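Local coordinates for protein cystathionine gamma-synthase (Xanthomonas oryzae pv. oryzae KACC 10331, PDB 6LD7) that probably makes cystathionine in the methionine biosynthesis pathway, as a pyridoxal phosphate-dependent enzyme of the trans-sulfuration family, at residues R323-G328 with I385-G390; A272-L277 with V286-L291; L118-A123 with F128-A133; A133-T136 with S140-D143. The protein carries 1 engineered substitution. All coordinates share one frame; numbering follows the deposited sequence.

The four contacts fall into two groups. Interactions 1 and 2 lie around the smaller mixed sheet. They touch each other, with Leu387 CD1 3.6 Å from Ile273 CG2, so helices 259-277 and 380-396 tie them together. Interactions 3 and 4 lie at the strand 129-133 end of the larger mixed sheet. They share Ala133, the last residue of that strand, and follow one another along the chain. The centres of interactions 2 and 3 are about 34 Å apart. Interactions 1, 2 and 4 are mostly buried, while interaction 3 is partly buried. Interactions 1 and 2 are purely packing. Interaction 3 adds a bridging water, and interaction 4 a direct hydrogen bond.

Interaction 1. Residues R323-G328 with I385-G390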
loop_
_atom_site.group_PDB
_atom_site.type_symbol
_atom_site.label_atom_id
_atom_site.label_comp_id
_atom_site.label_asym_id
_atom_site.label_seq_id
_atom_site.Cartn_x
_atom_site.Cartn_y
_atom_site.Cartn_z
ATOM N N ARG C 323 -26.007 29.527 2.159
ATOM C CA ARG C 323 -26.654 28.218 1.944
ATOM C C ARG C 323 -26.980 28.111 0.469
ATOM O O ARG C 323 -26.731 27.009 -0.120
ATOM C CB ARG C 323 -27.972 28.055 2.698
ATOM C CG ARG C 323 -27.840 27.891 4.201
ATOM C CD ARG C 323 -29.186 27.894 4.973
ATOM N NE ARG C 323 -28.936 27.611 6.385
ATOM C CZ ARG C 323 -28.902 26.378 6.884
ATOM N NH1 ARG C 323 -29.093 25.348 6.083
ATOM N NH2 ARG C 323 -28.672 26.165 8.161
ATOM N N ALA C 324 -27.496 29.179 -0.146
ATOM C CA ALA C 324 -27.831 29.080 -1.592
ATOM C C ALA C 324 -26.519 28.925 -2.420
ATOM O O ALA C 324 -26.461 28.098 -3.341
ATOM C CB ALA C 324 -28.613 30.281 -2.009
ATOM N N PHE C 325 -25.467 29.681 -2.085
ATOM C CA PHE C 325 -24.190 29.661 -2.844
ATOM C C PHE C 325 -23.678 28.211 -2.858
ATOM O O PHE C 325 -23.397 27.617 -3.884
ATOM C CB PHE C 325 -23.204 30.639 -2.211
ATOM C CG PHE C 325 -21.867 30.726 -2.898
ATOM C CD1 PHE C 325 -20.887 29.788 -2.675
ATOM C CD2 PHE C 325 -21.591 31.759 -3.787
ATOM C CE1 PHE C 325 -19.678 29.867 -3.363
ATOM C CE2 PHE C 325 -20.384 31.822 -4.456
ATOM C CZ PHE C 325 -19.427 30.882 -4.250
ATOM N N VAL C 326 -23.537 27.635 -1.667
ATOM C CA VAL C 326 -22.880 26.340 -1.406
ATOM C C VAL C 326 -23.761 25.232 -1.959
ATOM O O VAL C 326 -23.233 24.245 -2.411
ATOM C CB VAL C 326 -22.645 26.277 0.117
ATOM C CG1 VAL C 326 -22.522 24.908 0.648
ATOM C CG2 VAL C 326 -21.447 27.137 0.466
ATOM N N ASP C 327 -25.060 25.459 -2.028
ATOM C CA ASP C 327 -26.017 24.390 -2.371
ATOM C C ASP C 327 -25.604 23.738 -3.690
ATOM O O ASP C 327 -25.110 22.639 -3.627
ATOM C CB ASP C 327 -27.464 24.876 -2.399
ATOM C CG ASP C 327 -28.466 23.737 -2.431
ATOM O OD1 ASP C 327 -28.022 22.604 -2.545
ATOM O OD2 ASP C 327 -29.673 24.006 -2.340
ATOM N N GLY C 328 -25.792 24.261 -4.868
ATOM C CA GLY C 328 -25.347 23.362 -5.982
ATOM C C GLY C 328 -23.907 23.495 -6.542
ATOM O O GLY C 328 -23.735 23.230 -7.745
ATOM N N ILE C 385 -17.198 29.123 -13.940
ATOM C CA ILE C 385 -18.642 28.851 -14.230
ATOM C C ILE C 385 -19.338 28.441 -12.922
ATOM O O ILE C 385 -20.396 29.023 -12.545
ATOM C CB ILE C 385 -18.728 27.742 -15.286
ATOM C CG1 ILE C 385 -18.303 28.267 -16.672
ATOM C CG2 ILE C 385 -20.132 27.118 -15.278
ATOM C CD1 ILE C 385 -18.068 27.105 -17.665
ATOM N N ASP C 386 -18.703 27.553 -12.160
ATOM C CA ASP C 386 -19.259 27.109 -10.854
ATOM C C ASP C 386 -19.428 28.286 -9.898
ATOM O O ASP C 386 -20.543 28.392 -9.294
ATOM C CB ASP C 386 -18.384 26.016 -10.250
ATOM C CG ASP C 386 -19.106 24.969 -9.397
ATOM O OD1 ASP C 386 -20.331 24.705 -9.636
ATOM O OD2 ASP C 386 -18.411 24.388 -8.505
ATOM N N LEU C 387 -18.424 29.159 -9.752
ATOM C CA LEU C 387 -18.569 30.305 -8.814
ATOM C C LEU C 387 -19.604 31.334 -9.300
ATOM O O LEU C 387 -20.397 31.886 -8.440
ATOM C CB LEU C 387 -17.224 30.963 -8.555
ATOM C CG LEU C 387 -16.198 30.086 -7.855
ATOM C CD1 LEU C 387 -14.836 30.721 -7.947
ATOM C CD2 LEU C 387 -16.567 29.819 -6.404
ATOM N N ARG C 388 -19.580 31.694 -10.583
ATOM C CA ARG C 388 -20.663 32.551 -11.122
ATOM C C ARG C 388 -22.027 31.954 -10.801
ATOM O O ARG C 388 -22.901 32.707 -10.491
ATOM C CB ARG C 388 -20.602 32.704 -12.643
ATOM C CG ARG C 388 -19.468 33.605 -13.096
ATOM C CD ARG C 388 -19.650 33.912 -14.594
ATOM N NE ARG C 388 -18.312 34.202 -14.938
ATOM C CZ ARG C 388 -17.462 33.424 -15.613
ATOM N NH1 ARG C 388 -17.803 32.314 -16.235
ATOM N NH2 ARG C 388 -16.240 33.862 -15.695
ATOM N N ALA C 389 -22.284 30.659 -10.974
ATOM C CA ALA C 389 -23.669 30.154 -10.718
ATOM C C ALA C 389 -23.916 30.197 -9.194
ATOM O O ALA C 389 -25.044 30.508 -8.736
ATOM C CB ALA C 389 -23.896 28.786 -11.356
ATOM N N GLY C 390 -22.875 30.062 -8.383
ATOM C CA GLY C 390 -23.044 30.206 -6.923
ATOM C C GLY C 390 -23.400 31.662 -6.552
ATOM O O GLY C 390 -24.310 31.874 -5.765
#
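Phe325 on helix 319-327 lays its ring against Gly390 on helix 380-396. This is helix-helix packing beside the smaller mixed sheet of a fold type I pyridoxal phosphate enzyme. The two backbones come very close here, with Phe325 CA 4.3 Å from Gly390 CA. Gly390 has no side chain, and the ring lies directly on its main chain. Gly390 CA stands over one face of the ring, 4.2 Å from the centroid and 27° off the normal, in a CH-pi contact. The CD2 side of the ring is the most intimate part. Phe325 CD2 is 3.3 Å from Gly390 C, and CE2 is 3.7 Å from the same carbon. The first torsion explains this reach: CG is anti to the backbone N (chi1 -179°), which swings the ring across to the other helix.

Leu387 meets the same ring from another direction. Its CD2 methyl lies at the ring edge, near the plane, and touches the far corner of the phenyl group. The two side chains meet at a slant. Gly390 and Leu387 thus hold the ring from a face and from the rim.

Asp386 stays at the margin of the contact. Its carboxylate accepts from the backbone N of Arg330 and of Tyr331, just beyond the end of the first segment, so it ties helix 380-396 to the loop that follows helix 319-327. Leu371 of strand 370-374 also packs on Phe325, and the carbonyl O of Phe325 accepts from Arg393 NH1. The outermost ring atom, Phe325 CZ, lies 3.7 Å from Leu387 CD2.

Interaction 2. Residues A272-L277 with V286-L291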
loop_
_atom_site.group_PDB
_atom_site.type_symbol
_atom_site.label_atom_id
_atom_site.label_comp_id
_atom_site.label_asym_id
_atom_site.label_seq_id
_atom_site.Cartn_x
_atom_site.Cartn_y
_atom_site.Cartn_z
ATOM N N ALA C 272 -7.187 33.933 -11.351
ATOM C CA ALA C 272 -8.440 34.111 -12.122
ATOM C C ALA C 272 -9.626 34.238 -11.172
ATOM O O ALA C 272 -10.461 35.042 -11.417
ATOM C CB ALA C 272 -8.602 32.994 -13.078
ATOM N N ILE C 273 -9.646 33.527 -10.036
ATOM C CA ILE C 273 -10.842 33.517 -9.209
ATOM C C ILE C 273 -10.848 34.832 -8.478
ATOM O O ILE C 273 -11.950 35.422 -8.264
ATOM C CB ILE C 273 -10.870 32.272 -8.298
ATOM C CG1 ILE C 273 -11.240 31.065 -9.155
ATOM C CG2 ILE C 273 -11.835 32.462 -7.171
ATOM C CD1 ILE C 273 -10.923 29.728 -8.560
ATOM N N ALA C 274 -9.698 35.265 -8.015
ATOM C CA ALA C 274 -9.582 36.569 -7.303
ATOM C C ALA C 274 -10.050 37.708 -8.222
ATOM O O ALA C 274 -10.774 38.595 -7.748
ATOM C CB ALA C 274 -8.166 36.807 -6.821
ATOM N N GLU C 275 -9.652 37.712 -9.482
ATOM C CA GLU C 275 -10.222 38.674 -10.463
ATOM C C GLU C 275 -11.770 38.592 -10.482
ATOM O O GLU C 275 -12.380 39.639 -10.626
ATOM C CB GLU C 275 -9.754 38.418 -11.904
ATOM C CG GLU C 275 -8.540 39.189 -12.334
ATOM C CD GLU C 275 -8.792 40.235 -13.407
ATOM O OE1 GLU C 275 -9.720 41.018 -13.222
ATOM O OE2 GLU C 275 -8.063 40.234 -14.455
ATOM N N LEU C 276 -12.415 37.416 -10.544
ATOM C CA LEU C 276 -13.911 37.383 -10.621
ATOM C C LEU C 276 -14.490 37.955 -9.315
ATOM O O LEU C 276 -15.438 38.729 -9.347
ATOM C CB LEU C 276 -14.361 35.943 -10.787
ATOM C CG LEU C 276 -15.851 35.700 -10.566
ATOM C CD1 LEU C 276 -16.619 36.170 -11.830
ATOM C CD2 LEU C 276 -16.123 34.225 -10.295
ATOM N N LEU C 277 -13.932 37.593 -8.160
ATOM C CA LEU C 277 -14.596 37.870 -6.864
ATOM C C LEU C 277 -14.340 39.339 -6.481
ATOM O O LEU C 277 -15.217 39.968 -5.933
ATOM C CB LEU C 277 -14.078 36.943 -5.765
ATOM C CG LEU C 277 -14.400 35.468 -5.941
ATOM C CD1 LEU C 277 -13.827 34.709 -4.782
ATOM C CD2 LEU C 277 -15.896 35.197 -6.061
ATOM N N VAL C 286 -12.531 40.566 -0.349
ATOM C CA VAL C 286 -11.716 39.398 -0.724
ATOM C C VAL C 286 -10.445 39.452 0.106
ATOM O O VAL C 286 -9.858 40.534 0.192
ATOM C CB VAL C 286 -11.385 39.381 -2.206
ATOM C CG1 VAL C 286 -10.591 38.113 -2.544
ATOM C CG2 VAL C 286 -12.636 39.420 -3.017
ATOM N N TYR C 287 -10.049 38.312 0.648
ATOM C CA TYR C 287 -8.835 38.175 1.464
ATOM C C TYR C 287 -7.889 37.315 0.637
ATOM O O TYR C 287 -8.115 36.110 0.530
ATOM C CB TYR C 287 -9.178 37.588 2.839
ATOM C CG TYR C 287 -10.111 38.419 3.680
ATOM C CD1 TYR C 287 -9.661 39.509 4.425
ATOM C CD2 TYR C 287 -11.472 38.147 3.669
ATOM C CE1 TYR C 287 -10.553 40.318 5.137
ATOM C CE2 TYR C 287 -12.368 38.909 4.375
ATOM C CZ TYR C 287 -11.909 39.982 5.129
ATOM O OH TYR C 287 -12.861 40.632 5.853
ATOM N N PHE C 288 -6.953 37.941 -0.033
ATOM C CA PHE C 288 -6.022 37.258 -0.973
ATOM C C PHE C 288 -4.790 38.127 -1.166
ATOM O O PHE C 288 -4.909 39.242 -1.615
ATOM C CB PHE C 288 -6.623 36.990 -2.346
ATOM C CG PHE C 288 -5.707 36.246 -3.288
ATOM C CD1 PHE C 288 -5.221 34.999 -2.965
ATOM C CD2 PHE C 288 -5.360 36.787 -4.530
ATOM C CE1 PHE C 288 -4.420 34.303 -3.871
ATOM C CE2 PHE C 288 -4.552 36.100 -5.421
ATOM C CZ PHE C 288 -4.073 34.867 -5.094
ATOM N N PRO C 289 -3.600 37.606 -0.858
ATOM C CA PRO C 289 -2.410 38.436 -0.840
ATOM C C PRO C 289 -2.023 38.959 -2.239
ATOM O O PRO C 289 -1.244 39.875 -2.312
ATOM C CB PRO C 289 -1.359 37.498 -0.268
ATOM C CG PRO C 289 -2.170 36.495 0.581
ATOM C CD PRO C 289 -3.390 36.252 -0.278
ATOM N N GLY C 290 -2.520 38.319 -3.284
ATOM C CA GLY C 290 -2.347 38.745 -4.683
ATOM C C GLY C 290 -2.936 40.099 -5.039
ATOM O O GLY C 290 -2.579 40.620 -6.053
ATOM N N LEU C 291 -3.953 40.557 -4.332
ATOM C CA LEU C 291 -4.701 41.759 -4.657
ATOM C C LEU C 291 -3.915 42.918 -4.074
ATOM O O LEU C 291 -3.510 42.878 -2.885
ATOM C CB LEU C 291 -6.089 41.646 -4.027
ATOM C CG LEU C 291 -7.015 40.624 -4.679
ATOM C CD1 LEU C 291 -8.309 40.571 -3.888
ATOM C CD2 LEU C 291 -7.231 40.966 -6.173
#
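The ring of Phe288 touches the methyl of Ala274 and carries a backbone nitrogen on one face. That nitrogen is Gly290 N, 3.5 Å above the ring plane and offset toward the rim. The methyl of Ala274 comes at an oblique angle. Its nearest approach is Ala274 CB to Phe288 CD2, at 3.6 Å, with Phe288 CE2 next at 3.9 Å from the same methyl. The ring thus meets the helix through CD2 and CE2 while the chain folds back over one face. CG of Phe288 is anti to the backbone N (chi1 -178°), and this sends the ring back toward the helix.

The fold-back is a type I beta turn from Phe288 to Leu291. It is closed by the backbone hydrogen bond from Leu291 N to Phe288 O. The turn also brings Leu291 round to the helix, where its CD2 lies 4.3 Å from Ala274 CB. The small alanine is thus met by two larger side chains.

Val286 makes a second point of contact one helical turn on. Its CG2 methyl rests on Leu277, 4.0 Å from Leu277 CB and 3.9 Å from the carbonyl carbon Leu277 C. The side-chain contacts between the segments are all apolar.

Strand 283-287 is an edge strand of the smaller sheet within this chain, and helix 259-277 packs against it. The next strand, 310-315, shares the interface: Met311 packs on both Ala274 and Phe288, and Phe313 packs on Leu277. On another side of the helix, Ile273 and Leu276 pack on Leu387 of helix 380-396.

Interaction 3. Residues L118-A123 with F128-A133; sequences LFNALA and FALITA
Helix 118-123 and strand 129-133 run roughly antiparallel, at 140° between directions and 8.5 Å between axes, and close up where Ala123 meets Phe128. They are the last two elements of a beta-alpha-beta unit formed by strand 104-108, helix 113-124 and strand 129-133.

Phe128 sits just ahead of the strand and turns its ring back against the helix. Its CG lies between the backbone N and the carbonyl carbon (chi1 49°), the crowded position, and this puts the ring against Leu122. Leu122 CB reaches the ring obliquely, 3.8 Å from Phe128 CZ.

Leu130 points at the helix and fits among three of its residues. Its CG lies 3.8 Å from Ala123 CB. The CD2 methyl goes to Phe119 CB at 3.9 Å, and also lies in the plane of the Phe128 ring, at its edge. The CD1 methyl lies 3.4 Å from Asn120 OD1, and the Asn120 and Leu130 side chains cross at about a right angle. This outer corner is more exposed than the rest.

Farther round the helix, Trp236 of a neighbouring subunit packs on Ala121. Phe119 also reaches Leu105 and Val107 of the adjacent strand.

Polar atoms gather at the end of the contact. Ala123 CA makes a CA-H...O approach to Phe128 O. One water donates to both carbonyls, 2.7 Å from Ala123 O and 2.6 Å from Phe128 O.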
loop_
_atom_site.group_PDB
_atom_site.type_symbol
_atom_site.label_atom_id
_atom_site.label_comp_id
_atom_site.label_asym_id
_atom_site.label_seq_id
_atom_site.Cartn_x
_atom_site.Cartn_y
_atom_site.Cartn_z
ATOM N N LEU C 118 -3.807 22.861 21.566
ATOM C CA LEU C 118 -2.632 22.179 22.138
ATOM C C LEU C 118 -1.891 23.140 23.080
ATOM O O LEU C 118 -1.619 22.742 24.276
ATOM C CB LEU C 118 -1.730 21.598 21.041
ATOM C CG LEU C 118 -0.460 20.955 21.590
ATOM C CD1 LEU C 118 -0.792 19.827 22.600
ATOM C CD2 LEU C 118 0.423 20.454 20.478
ATOM N N PHE C 119 -1.615 24.379 22.639
ATOM C CA PHE C 119 -0.935 25.356 23.512
ATOM C C PHE C 119 -1.775 25.586 24.762
ATOM O O PHE C 119 -1.202 25.568 25.803
ATOM C CB PHE C 119 -0.672 26.684 22.817
ATOM C CG PHE C 119 0.046 26.595 21.504
ATOM C CD1 PHE C 119 0.997 25.603 21.269
ATOM C CD2 PHE C 119 -0.179 27.529 20.514
ATOM C CE1 PHE C 119 1.675 25.538 20.057
ATOM C CE2 PHE C 119 0.473 27.436 19.299
ATOM C CZ PHE C 119 1.389 26.441 19.059
ATOM N N ASN C 120 -3.074 25.791 24.682
ATOM C CA ASN C 120 -3.879 26.059 25.909
ATOM C C ASN C 120 -3.872 24.877 26.854
ATOM O O ASN C 120 -3.703 25.118 28.024
ATOM C CB ASN C 120 -5.340 26.486 25.654
ATOM C CG ASN C 120 -5.363 27.913 25.135
ATOM O OD1 ASN C 120 -4.542 28.740 25.570
ATOM N ND2 ASN C 120 -6.136 28.164 24.093
ATOM N N ALA C 121 -3.912 23.643 26.343
ATOM C CA ALA C 121 -4.009 22.430 27.201
ATOM C C ALA C 121 -2.689 22.255 27.933
ATOM O O ALA C 121 -2.713 22.026 29.175
ATOM C CB ALA C 121 -4.388 21.206 26.374
ATOM N N LEU C 122 -1.561 22.469 27.262
ATOM C CA LEU C 122 -0.268 22.243 27.922
ATOM C C LEU C 122 0.083 23.447 28.844
ATOM O O LEU C 122 0.724 23.266 29.895
ATOM C CB LEU C 122 0.792 22.007 26.850
ATOM C CG LEU C 122 0.593 20.785 25.959
ATOM C CD1 LEU C 122 1.774 20.658 25.002
ATOM C CD2 LEU C 122 0.407 19.524 26.793
ATOM N N ALA C 123 -0.314 24.656 28.513
ATOM C CA ALA C 123 -0.048 25.821 29.412
ATOM C C ALA C 123 -0.899 25.694 30.684
ATOM O O ALA C 123 -0.431 26.062 31.745
ATOM C CB ALA C 123 -0.366 27.140 28.755
ATOM N N PHE C 128 4.629 25.360 30.267
ATOM C CA PHE C 128 5.262 26.613 29.771
ATOM C C PHE C 128 4.182 27.673 29.900
ATOM O O PHE C 128 3.019 27.280 30.182
ATOM C CB PHE C 128 5.812 26.514 28.321
ATOM C CG PHE C 128 4.864 25.934 27.315
ATOM C CD1 PHE C 128 3.834 26.690 26.791
ATOM C CD2 PHE C 128 4.985 24.588 26.905
ATOM C CE1 PHE C 128 2.911 26.115 25.917
ATOM C CE2 PHE C 128 4.091 24.035 25.996
ATOM C CZ PHE C 128 3.023 24.775 25.551
ATOM N N ALA C 129 4.562 28.956 29.762
ATOM C CA ALA C 129 3.587 30.061 29.757
ATOM C C ALA C 129 3.420 30.555 28.291
ATOM O O ALA C 129 4.331 30.409 27.476
ATOM C CB ALA C 129 4.079 31.157 30.680
ATOM N N LEU C 130 2.244 31.038 27.976
ATOM C CA LEU C 130 1.807 31.588 26.675
ATOM C C LEU C 130 1.742 33.111 26.775
ATOM O O LEU C 130 1.162 33.559 27.733
ATOM C CB LEU C 130 0.360 31.200 26.438
ATOM C CG LEU C 130 0.125 29.777 26.091
ATOM C CD1 LEU C 130 -1.317 29.647 25.612
ATOM C CD2 LEU C 130 1.155 29.383 25.040
ATOM N N ILE C 131 2.156 33.791 25.740
ATOM C CA ILE C 131 1.865 35.222 25.456
ATOM C C ILE C 131 1.192 35.240 24.091
ATOM O O ILE C 131 1.733 34.648 23.159
ATOM C CB ILE C 131 3.134 36.086 25.490
ATOM C CG1 ILE C 131 3.732 36.169 26.888
ATOM C CG2 ILE C 131 2.835 37.510 25.032
ATOM C CD1 ILE C 131 5.138 36.732 26.873
ATOM N N THR C 132 0.053 35.885 23.965
ATOM C CA THR C 132 -0.570 36.075 22.656
ATOM C C THR C 132 -0.181 37.460 22.112
ATOM O O THR C 132 0.060 38.365 22.876
ATOM C CB THR C 132 -2.030 35.642 22.666
ATOM O OG1 THR C 132 -2.601 36.710 21.912
ATOM C CG2 THR C 132 -2.645 35.431 24.018
ATOM N N ALA C 133 0.054 37.568 20.809
ATOM C CA ALA C 133 0.571 38.793 20.166
ATOM C C ALA C 133 0.025 38.847 18.759
ATOM O O ALA C 133 -0.203 37.793 18.129
ATOM C CB ALA C 133 2.066 38.828 20.141
HETATM O O HOH W 1 1.405 28.044 32.132
#

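Interaction 4. Residues A133-T136 with S140-D143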
loop_
_atom_site.group_PDB
_atom_site.type_symbol
_atom_site.label_atom_id
_atom_site.label_comp_id
_atom_site.label_asym_id
_atom_site.label_seq_id
_atom_site.Cartn_x
_atom_site.Cartn_y
_atom_site.Cartn_z
ATOM N N ALA C 133 0.054 37.568 20.809
ATOM C CA ALA C 133 0.571 38.793 20.166
ATOM C C ALA C 133 0.025 38.847 18.759
ATOM O O ALA C 133 -0.203 37.793 18.129
ATOM C CB ALA C 133 2.066 38.828 20.141
ATOM N N ASP C 134 -0.204 40.050 18.289
ATOM C CA ASP C 134 -0.455 40.314 16.853
ATOM C C ASP C 134 0.906 40.651 16.264
ATOM O O ASP C 134 1.400 41.788 16.466
ATOM C CB ASP C 134 -1.530 41.386 16.664
ATOM C CG ASP C 134 -1.856 41.601 15.191
ATOM O OD1 ASP C 134 -0.984 41.201 14.286
ATOM O OD2 ASP C 134 -2.945 42.170 14.958
ATOM N N LEU C 135 1.535 39.692 15.596
ATOM C CA LEU C 135 2.881 39.869 15.042
ATOM C C LEU C 135 2.908 40.882 13.882
ATOM O O LEU C 135 4.024 41.183 13.389
ATOM C CB LEU C 135 3.422 38.485 14.643
ATOM C CG LEU C 135 3.546 37.447 15.758
ATOM C CD1 LEU C 135 4.306 36.255 15.229
ATOM C CD2 LEU C 135 4.265 37.982 16.977
ATOM N N THR C 136 1.772 41.337 13.348
ATOM C CA THR C 136 1.746 42.434 12.338
ATOM C C THR C 136 1.692 43.803 13.046
ATOM O O THR C 136 1.685 44.762 12.391
ATOM C CB THR C 136 0.520 42.332 11.433
ATOM O OG1 THR C 136 -0.699 42.535 12.187
ATOM C CG2 THR C 136 0.439 40.989 10.749
ATOM N N SER C 140 2.696 45.239 19.835
ATOM C CA SER C 140 2.260 43.897 20.335
ATOM C C SER C 140 3.465 42.961 20.363
ATOM O O SER C 140 3.781 42.377 21.399
ATOM C CB SER C 140 1.177 43.349 19.508
ATOM O OG SER C 140 0.646 42.171 20.135
ATOM N N LEU C 141 4.242 42.950 19.291
ATOM C CA LEU C 141 5.443 42.111 19.267
ATOM C C LEU C 141 6.385 42.607 20.345
ATOM O O LEU C 141 6.930 41.771 21.029
ATOM C CB LEU C 141 6.147 42.207 17.919
ATOM C CG LEU C 141 7.462 41.441 17.873
ATOM C CD1 LEU C 141 7.214 39.964 18.166
ATOM C CD2 LEU C 141 8.199 41.662 16.550
ATOM N N ALA C 142 6.676 43.924 20.400
ATOM C CA ALA C 142 7.736 44.454 21.270
ATOM C C ALA C 142 7.374 44.120 22.724
ATOM O O ALA C 142 8.298 43.864 23.479
ATOM C CB ALA C 142 7.990 45.959 21.074
ATOM N N ASP C 143 6.112 44.261 23.118
ATOM C CA ASP C 143 5.630 43.922 24.487
ATOM C C ASP C 143 5.825 42.420 24.804
ATOM O O ASP C 143 6.194 42.100 25.911
ATOM C CB ASP C 143 4.161 44.339 24.671
ATOM C CG ASP C 143 3.948 45.887 24.734
ATOM O OD1 ASP C 143 4.943 46.701 24.785
ATOM O OD2 ASP C 143 2.809 46.281 24.597
#
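Ser140, on helix 138-145, reaches back to the end of strand 129-133. Its CB lies 3.4 Å from Asp134 O, over the main chain that leaves the strand. OG then continues anti to the backbone N (chi1 -171°) and ends beside the peptide between Ala133 and Asp134. It accepts a hydrogen bond from Asp134 N, at 2.9 Å and 154° at the hydrogen. The same oxygen rests against Ala133, 3.4 Å from Ala133 CA and 3.6 Å from Ala133 CB.

The loop is shaped from within as well. Asp134 OD1 accepts from Thr136 N at 2.9 Å, which makes an Asx turn. Thr136 OG1 also donates to it, from the same face of the carboxylate plane. Next to this polar part, Leu135 CD2 meets Leu141 CD1 at 3.7 Å, and the two side chains pass at a slant. Leu141 goes on to pack against Phe169 and Ala173 of helix 167-176.

The contact therefore joins a strand end to the helix that follows it by two kinds of chemistry. The serine oxygen takes up the N-H of Asp134 as the chain leaves the strand, and the leucine pair supplies buried apolar packing.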